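Local atomic coordinates of ADP-dependent L-serine kinase SerK (Thermococcus kodakarensis KOD1, PDB entry 5X0J), a protein that phosphorylates free L-serine with ADP as phosphate donor, giving O-phospho-L-serine and AMP in the first step of cysteine biosynthesis from serine. Residues 29-34 against 215-220; 142-147 against 197-202. The protein carries 1 engineered substitution. All blocks are in the same frame, centred on the assembly; numbering follows the deposited sequence.

The two contacts show how the same backbone chemistry serves different ends in different places. Contact 1 lies nearer the centre of the chain and is partly buried; it joins two loops, 29-34 and 215-220, by a single bridge beside bound phosphoserine. Its cross-segment bonds are backbone ones; H29 and Q30 turn their polar ends to T223 and the ligand, S219 to R200. Contact 2 is fully buried, farther from the centre, and pairs two strands of the antiparallel sheet through four backbone bonds and purely apolar side chains. Along the chain, contact 2 is nested in the loop that contact 1 closes. R200, just past strand 196-199, ties them: its NH1 and NH2 probably hydrogen-bond S219 OG and P220 O.

Contact 1. Residues 29-34 against 215-220; sequences HQQLVQ and GEVYSP. Engineered in segment 29-34: Q30 (natural residue Glu). With SEP (phosphoserine), chain C.
H29 and Y218 are tied by a nearly straight backbone bond, Y218 N to H29 O at 2.8 Å with an angle of 174° at the hydrogen. The chain returns it one residue on, where Q31 N donates to Y218 O at 2.9 Å, so the two bonds flank Q30 and make a single bridge between two loops. Both carbonyls also receive CA-H contacts, H29 O from V217 and Y218 O from Q30, and P220 CA approaches Q31 O in the same way at 3.3 Å.

From this bridge the Q30 side chain, an engineered replacement for the natural glutamate, reaches the ligand. Its CG sits between the backbone N and the carbonyl carbon (chi1 53°), and the extended chain carries NE2 to 2.7 Å from phosphoserine OG, a weak, bent bond, while OE1 accepts from the backbone N of T223. H29 has its own anchors: NE2 bonds T223 OG1, and its backbone N bonds H71. Y218 CD2 packs at the edge of the imidazole.

Packing takes over farther out. P220 is wedged against 31-33, with its CB 3.6 Å from V33 CG2 and its CG near both Q31 CB and the L32 carbonyl. Q31 crosses V217 at about a right angle, CG to CG2 4.0 Å, and its OE1 lies beside S219 CA at 3.5 Å.

The natural glutamate at position 30 is inferred to be an active-site residue. It would probably lie near the same ester oxygen OG, the atom that is the hydroxyl oxygen in L-serine, but the N-H donated here belongs to the substituted amide. T223 serves twice, bonding the ligand through OG1 and holding Q30 OE1 through its backbone N.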
loop_
_atom_site.group_PDB
_atom_site.type_symbol
_atom_site.label_atom_id
_atom_site.label_comp_id
_atom_site.label_asym_id
_atom_site.label_seq_id
_atom_site.Cartn_x
_atom_site.Cartn_y
_atom_site.Cartn_z
ATOM N N HIS A 29 -3.611 5.067 8.354
ATOM C CA HIS A 29 -4.760 4.201 8.148
ATOM C C HIS A 29 -4.467 2.777 7.696
ATOM O O HIS A 29 -5.401 2.008 7.476
ATOM C CB HIS A 29 -5.764 4.874 7.203
ATOM C CG HIS A 29 -5.346 4.928 5.759
ATOM N ND1 HIS A 29 -4.700 6.015 5.208
ATOM C CD2 HIS A 29 -5.527 4.052 4.741
ATOM C CE1 HIS A 29 -4.505 5.806 3.917
ATOM N NE2 HIS A 29 -4.987 4.618 3.612
ATOM N N GLN A 30 -3.199 2.404 7.588
ATOM C CA GLN A 30 -2.857 1.032 7.188
ATOM C C GLN A 30 -1.468 0.627 7.670
ATOM O O GLN A 30 -0.667 1.464 8.096
ATOM C CB GLN A 30 -3.089 0.784 5.676
ATOM C CG GLN A 30 -2.444 1.752 4.711
ATOM C CD GLN A 30 -3.005 1.690 3.298
ATOM O OE1 GLN A 30 -4.184 1.366 3.078
ATOM N NE2 GLN A 30 -2.170 2.050 2.330
ATOM N N GLN A 31 -1.229 -0.679 7.650
ATOM C CA GLN A 31 0.029 -1.293 8.072
ATOM C C GLN A 31 1.154 -1.138 7.036
ATOM O O GLN A 31 0.938 -0.657 5.917
ATOM C CB GLN A 31 -0.203 -2.779 8.342
ATOM C CG GLN A 31 -1.128 -3.062 9.520
ATOM C CD GLN A 31 -1.524 -4.512 9.629
ATOM O OE1 GLN A 31 -1.769 -5.186 8.632
ATOM N NE2 GLN A 31 -1.597 -5.010 10.849
ATOM N N LEU A 32 2.359 -1.535 7.443
ATOM C CA LEU A 32 3.589 -1.397 6.657
ATOM C C LEU A 32 4.058 -2.721 6.067
ATOM O O LEU A 32 3.721 -3.775 6.578
ATOM C CB LEU A 32 4.711 -0.830 7.533
ATOM C CG LEU A 32 4.399 0.446 8.316
ATOM C CD1 LEU A 32 5.640 0.939 9.040
ATOM C CD2 LEU A 32 3.861 1.528 7.382
ATOM N N VAL A 33 4.793 -2.630 4.961
ATOM C CA VAL A 33 5.569 -3.697 4.335
ATOM C C VAL A 33 7.032 -3.422 4.679
ATOM O O VAL A 33 7.554 -2.321 4.398
ATOM C CB VAL A 33 5.388 -3.666 2.798
ATOM C CG1 VAL A 33 6.162 -4.806 2.133
ATOM C CG2 VAL A 33 3.898 -3.706 2.443
ATOM N N GLN A 34 7.702 -4.405 5.282
ATOM C CA GLN A 34 9.062 -4.198 5.775
ATOM C C GLN A 34 10.036 -3.750 4.696
ATOM O O GLN A 34 10.812 -2.823 4.916
ATOM C CB GLN A 34 9.607 -5.443 6.473
ATOM C CG GLN A 34 11.040 -5.259 6.958
ATOM C CD GLN A 34 11.445 -6.270 7.999
ATOM O OE1 GLN A 34 10.663 -6.601 8.877
ATOM N NE2 GLN A 34 12.687 -6.739 7.924
ATOM N N GLY A 215 -9.977 4.387 15.047
ATOM C CA GLY A 215 -8.623 4.050 15.481
ATOM C C GLY A 215 -8.106 2.719 14.952
ATOM O O GLY A 215 -7.187 2.140 15.532
ATOM N N GLU A 216 -8.699 2.233 13.860
ATOM C CA GLU A 216 -8.301 0.973 13.237
ATOM C C GLU A 216 -7.386 1.257 12.047
ATOM O O GLU A 216 -7.278 2.397 11.582
ATOM C CB GLU A 216 -9.541 0.209 12.769
ATOM N N VAL A 217 -6.720 0.209 11.572
ATOM C CA VAL A 217 -5.896 0.278 10.357
ATOM C C VAL A 217 -6.214 -0.903 9.442
ATOM O O VAL A 217 -6.629 -1.981 9.897
ATOM C CB VAL A 217 -4.375 0.303 10.653
ATOM C CG1 VAL A 217 -3.992 1.589 11.376
ATOM C CG2 VAL A 217 -3.934 -0.912 11.458
ATOM N N TYR A 218 -6.048 -0.675 8.147
ATOM C CA TYR A 218 -6.161 -1.727 7.137
ATOM C C TYR A 218 -4.841 -2.501 7.014
ATOM O O TYR A 218 -3.802 -2.091 7.541
ATOM C CB TYR A 218 -6.422 -1.117 5.764
ATOM C CG TYR A 218 -7.765 -0.503 5.499
ATOM C CD1 TYR A 218 -8.893 -1.292 5.335
ATOM C CD2 TYR A 218 -7.895 0.863 5.317
ATOM C CE1 TYR A 218 -10.129 -0.729 5.034
ATOM C CE2 TYR A 218 -9.115 1.435 5.012
ATOM C CZ TYR A 218 -10.231 0.639 4.870
ATOM O OH TYR A 218 -11.435 1.226 4.560
ATOM N N SER A 219 -4.875 -3.604 6.274
ATOM C CA SER A 219 -3.648 -4.281 5.877
ATOM C C SER A 219 -2.850 -3.365 4.918
ATOM O O SER A 219 -3.403 -2.397 4.377
ATOM C CB SER A 219 -3.974 -5.642 5.237
ATOM O OG SER A 219 -4.510 -5.490 3.936
ATOM N N PRO A 220 -1.553 -3.658 4.717
ATOM C CA PRO A 220 -0.735 -2.748 3.906
ATOM C C PRO A 220 -1.279 -2.525 2.502
ATOM O O PRO A 220 -1.841 -3.441 1.876
ATOM C CB PRO A 220 0.635 -3.431 3.875
ATOM C CG PRO A 220 0.650 -4.316 5.062
ATOM C CD PRO A 220 -0.760 -4.798 5.201
HETATM N N SEP C . -2.071 4.908 0.774
HETATM C CA SEP C . -1.070 4.728 -0.322
HETATM C CB SEP C . -0.564 3.285 -0.305
HETATM O OG SEP C . 0.009 3.008 0.972
HETATM C C SEP C . -1.665 5.126 -1.647
HETATM O O SEP C . -1.133 4.744 -2.708
HETATM O OXT SEP C . -2.686 5.837 -1.700
HETATM P P SEP C . 1.409 3.691 1.426
HETATM O O1P SEP C . 2.171 3.942 0.134
HETATM O O2P SEP C . 2.001 2.625 2.291
HETATM O O3P SEP C . 1.015 4.936 2.178
#

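Contact 2. Residues 142-147 against 197-202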
loop_
_atom_site.group_PDB
_atom_site.type_symbol
_atom_site.label_atom_id
_atom_site.label_comp_id
_atom_site.label_asym_id
_atom_site.label_seq_id
_atom_site.Cartn_x
_atom_site.Cartn_y
_atom_site.Cartn_z
ATOM N N ALA A 142 -8.680 -13.181 -3.466
ATOM C CA ALA A 142 -8.529 -14.272 -4.434
ATOM C C ALA A 142 -7.052 -14.387 -4.767
ATOM O O ALA A 142 -6.424 -13.386 -5.106
ATOM C CB ALA A 142 -9.335 -14.007 -5.694
ATOM N N LEU A 143 -6.512 -15.593 -4.663
ATOM C CA LEU A 143 -5.129 -15.884 -5.039
ATOM C C LEU A 143 -5.168 -16.516 -6.415
ATOM O O LEU A 143 -5.637 -17.653 -6.555
ATOM C CB LEU A 143 -4.511 -16.828 -4.007
ATOM C CG LEU A 143 -3.151 -17.443 -4.315
ATOM C CD1 LEU A 143 -2.124 -16.356 -4.573
ATOM C CD2 LEU A 143 -2.724 -18.320 -3.154
ATOM N N VAL A 144 -4.737 -15.774 -7.432
ATOM C CA VAL A 144 -4.962 -16.169 -8.815
ATOM C C VAL A 144 -3.701 -16.109 -9.658
ATOM O O VAL A 144 -2.885 -15.195 -9.543
ATOM C CB VAL A 144 -6.112 -15.360 -9.464
ATOM C CG1 VAL A 144 -7.410 -15.603 -8.717
ATOM C CG2 VAL A 144 -5.800 -13.875 -9.538
ATOM N N GLY A 145 -3.542 -17.148 -10.469
ATOM C CA GLY A 145 -2.496 -17.228 -11.473
ATOM C C GLY A 145 -2.864 -18.380 -12.383
ATOM O O GLY A 145 -3.943 -18.367 -12.973
ATOM N N GLU A 146 -1.999 -19.389 -12.454
ATOM C CA GLU A 146 -2.327 -20.622 -13.180
ATOM C C GLU A 146 -3.573 -21.245 -12.554
ATOM O O GLU A 146 -4.507 -21.647 -13.261
ATOM C CB GLU A 146 -1.152 -21.606 -13.130
ATOM C CG GLU A 146 -1.328 -22.831 -14.007
ATOM N N LYS A 147 -3.575 -21.297 -11.224
ATOM C CA LYS A 147 -4.690 -21.800 -10.436
ATOM C C LYS A 147 -5.419 -20.636 -9.763
ATOM O O LYS A 147 -4.946 -19.498 -9.787
ATOM C CB LYS A 147 -4.178 -22.803 -9.397
ATOM C CG LYS A 147 -3.590 -24.069 -10.018
ATOM C CD LYS A 147 -3.127 -25.064 -8.967
ATOM N N VAL A 197 -1.084 -13.284 -8.122
ATOM C CA VAL A 197 -1.550 -11.993 -7.621
ATOM C C VAL A 197 -2.734 -12.241 -6.677
ATOM O O VAL A 197 -3.475 -13.212 -6.839
ATOM C CB VAL A 197 -1.896 -11.022 -8.788
ATOM C CG1 VAL A 197 -3.076 -11.516 -9.607
ATOM C CG2 VAL A 197 -2.190 -9.618 -8.269
ATOM N N PHE A 198 -2.876 -11.383 -5.673
ATOM C CA PHE A 198 -3.966 -11.431 -4.707
ATOM C C PHE A 198 -4.938 -10.300 -5.027
ATOM O O PHE A 198 -4.571 -9.121 -4.911
ATOM C CB PHE A 198 -3.457 -11.246 -3.280
ATOM C CG PHE A 198 -2.671 -12.400 -2.728
ATOM C CD1 PHE A 198 -1.330 -12.531 -3.006
ATOM C CD2 PHE A 198 -3.267 -13.318 -1.867
ATOM C CE1 PHE A 198 -0.589 -13.574 -2.468
ATOM C CE2 PHE A 198 -2.531 -14.356 -1.321
ATOM C CZ PHE A 198 -1.185 -14.481 -1.619
ATOM N N ILE A 199 -6.165 -10.650 -5.399
ATOM C CA ILE A 199 -7.192 -9.677 -5.783
ATOM C C ILE A 199 -8.092 -9.376 -4.591
ATOM O O ILE A 199 -8.524 -10.289 -3.878
ATOM C CB ILE A 199 -8.060 -10.210 -6.945
ATOM C CG1 ILE A 199 -7.198 -10.607 -8.158
ATOM C CG2 ILE A 199 -9.156 -9.214 -7.326
ATOM C CD1 ILE A 199 -6.369 -9.504 -8.771
ATOM N N ARG A 200 -8.382 -8.096 -4.372
ATOM C CA ARG A 200 -9.308 -7.643 -3.334
ATOM C C ARG A 200 -10.116 -6.468 -3.850
ATOM O O ARG A 200 -9.644 -5.721 -4.709
ATOM C CB ARG A 200 -8.551 -7.209 -2.078
ATOM C CG ARG A 200 -7.423 -6.220 -2.352
ATOM C CD ARG A 200 -6.946 -5.598 -1.053
ATOM N NE ARG A 200 -5.616 -5.013 -1.192
ATOM C CZ ARG A 200 -4.763 -4.819 -0.187
ATOM N NH1 ARG A 200 -5.094 -5.151 1.062
ATOM N NH2 ARG A 200 -3.560 -4.315 -0.441
ATOM N N LYS A 201 -11.322 -6.309 -3.323
ATOM C CA LYS A 201 -12.141 -5.123 -3.569
ATOM C C LYS A 201 -11.436 -3.922 -2.957
ATOM O O LYS A 201 -10.798 -4.041 -1.911
ATOM C CB LYS A 201 -13.534 -5.295 -2.950
ATOM C CG LYS A 201 -14.526 -4.174 -3.244
ATOM C CD LYS A 201 -15.824 -4.358 -2.465
ATOM C CE LYS A 201 -16.850 -3.285 -2.814
ATOM N NZ LYS A 201 -16.379 -1.901 -2.530
ATOM N N ALA A 202 -11.538 -2.777 -3.620
ATOM C CA ALA A 202 -10.974 -1.545 -3.085
ATOM C C ALA A 202 -11.876 -0.984 -1.991
ATOM O O ALA A 202 -13.092 -1.157 -2.027
ATOM C CB ALA A 202 -10.839 -0.523 -4.188
#
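A142 and I199 exchange two backbone bonds, A142 N to I199 O at 2.9 Å and I199 N to A142 O at 2.8 Å. V144 and V197 repeat the exchange: V144 N reaches V197 O and V197 N reaches V144 O. These are the hydrogen-bonded pairs of an antiparallel strand pairing, and L143 and F198 form the non-hydrogen-bonded pair between them. The N-to-C directions of strands 142-144 and 197-199 are 149° apart, antiparallel with a twist, and F198 CA adds a CA-H contact to A142 O at 3.2 Å.

The one aromatic interaction belongs to that middle pair. L143 and F198 lie side by side, and CD1 of the leucine comes over a face of the phenyl ring, 3.8 Å from its centroid and 17° off the normal, a CH-pi contact displaced toward CZ. In the leucine CG lies anti to the backbone N, and the second torsion, chi2 57°, then settles where CD1 lies. A serine in place of F198 would probably leave L143 CD1 without the aromatic face it rests on and open a gap toward the helix that covers this side.

Aliphatic contacts occupy the other face of the sheet. V144 CG2 touches V197 CG1 at 3.6 Å and also I199 CG1 at 3.8 Å, lying across both residues, while the CB atoms of A142 and I199 meet more loosely.

Helices close over both faces. F198 packs on V161 and L165 of helix 155-170; the opposite face meets helix 130-135 through A142 and helix 182-190 through V144, V197 and I199. Within the sheet, F198 has P104 and F106 of strand 98-107 as neighbours. Backbone bonds from L143 to F149 and from F198 to P104 place the pair between strands 148-151 and 98-107.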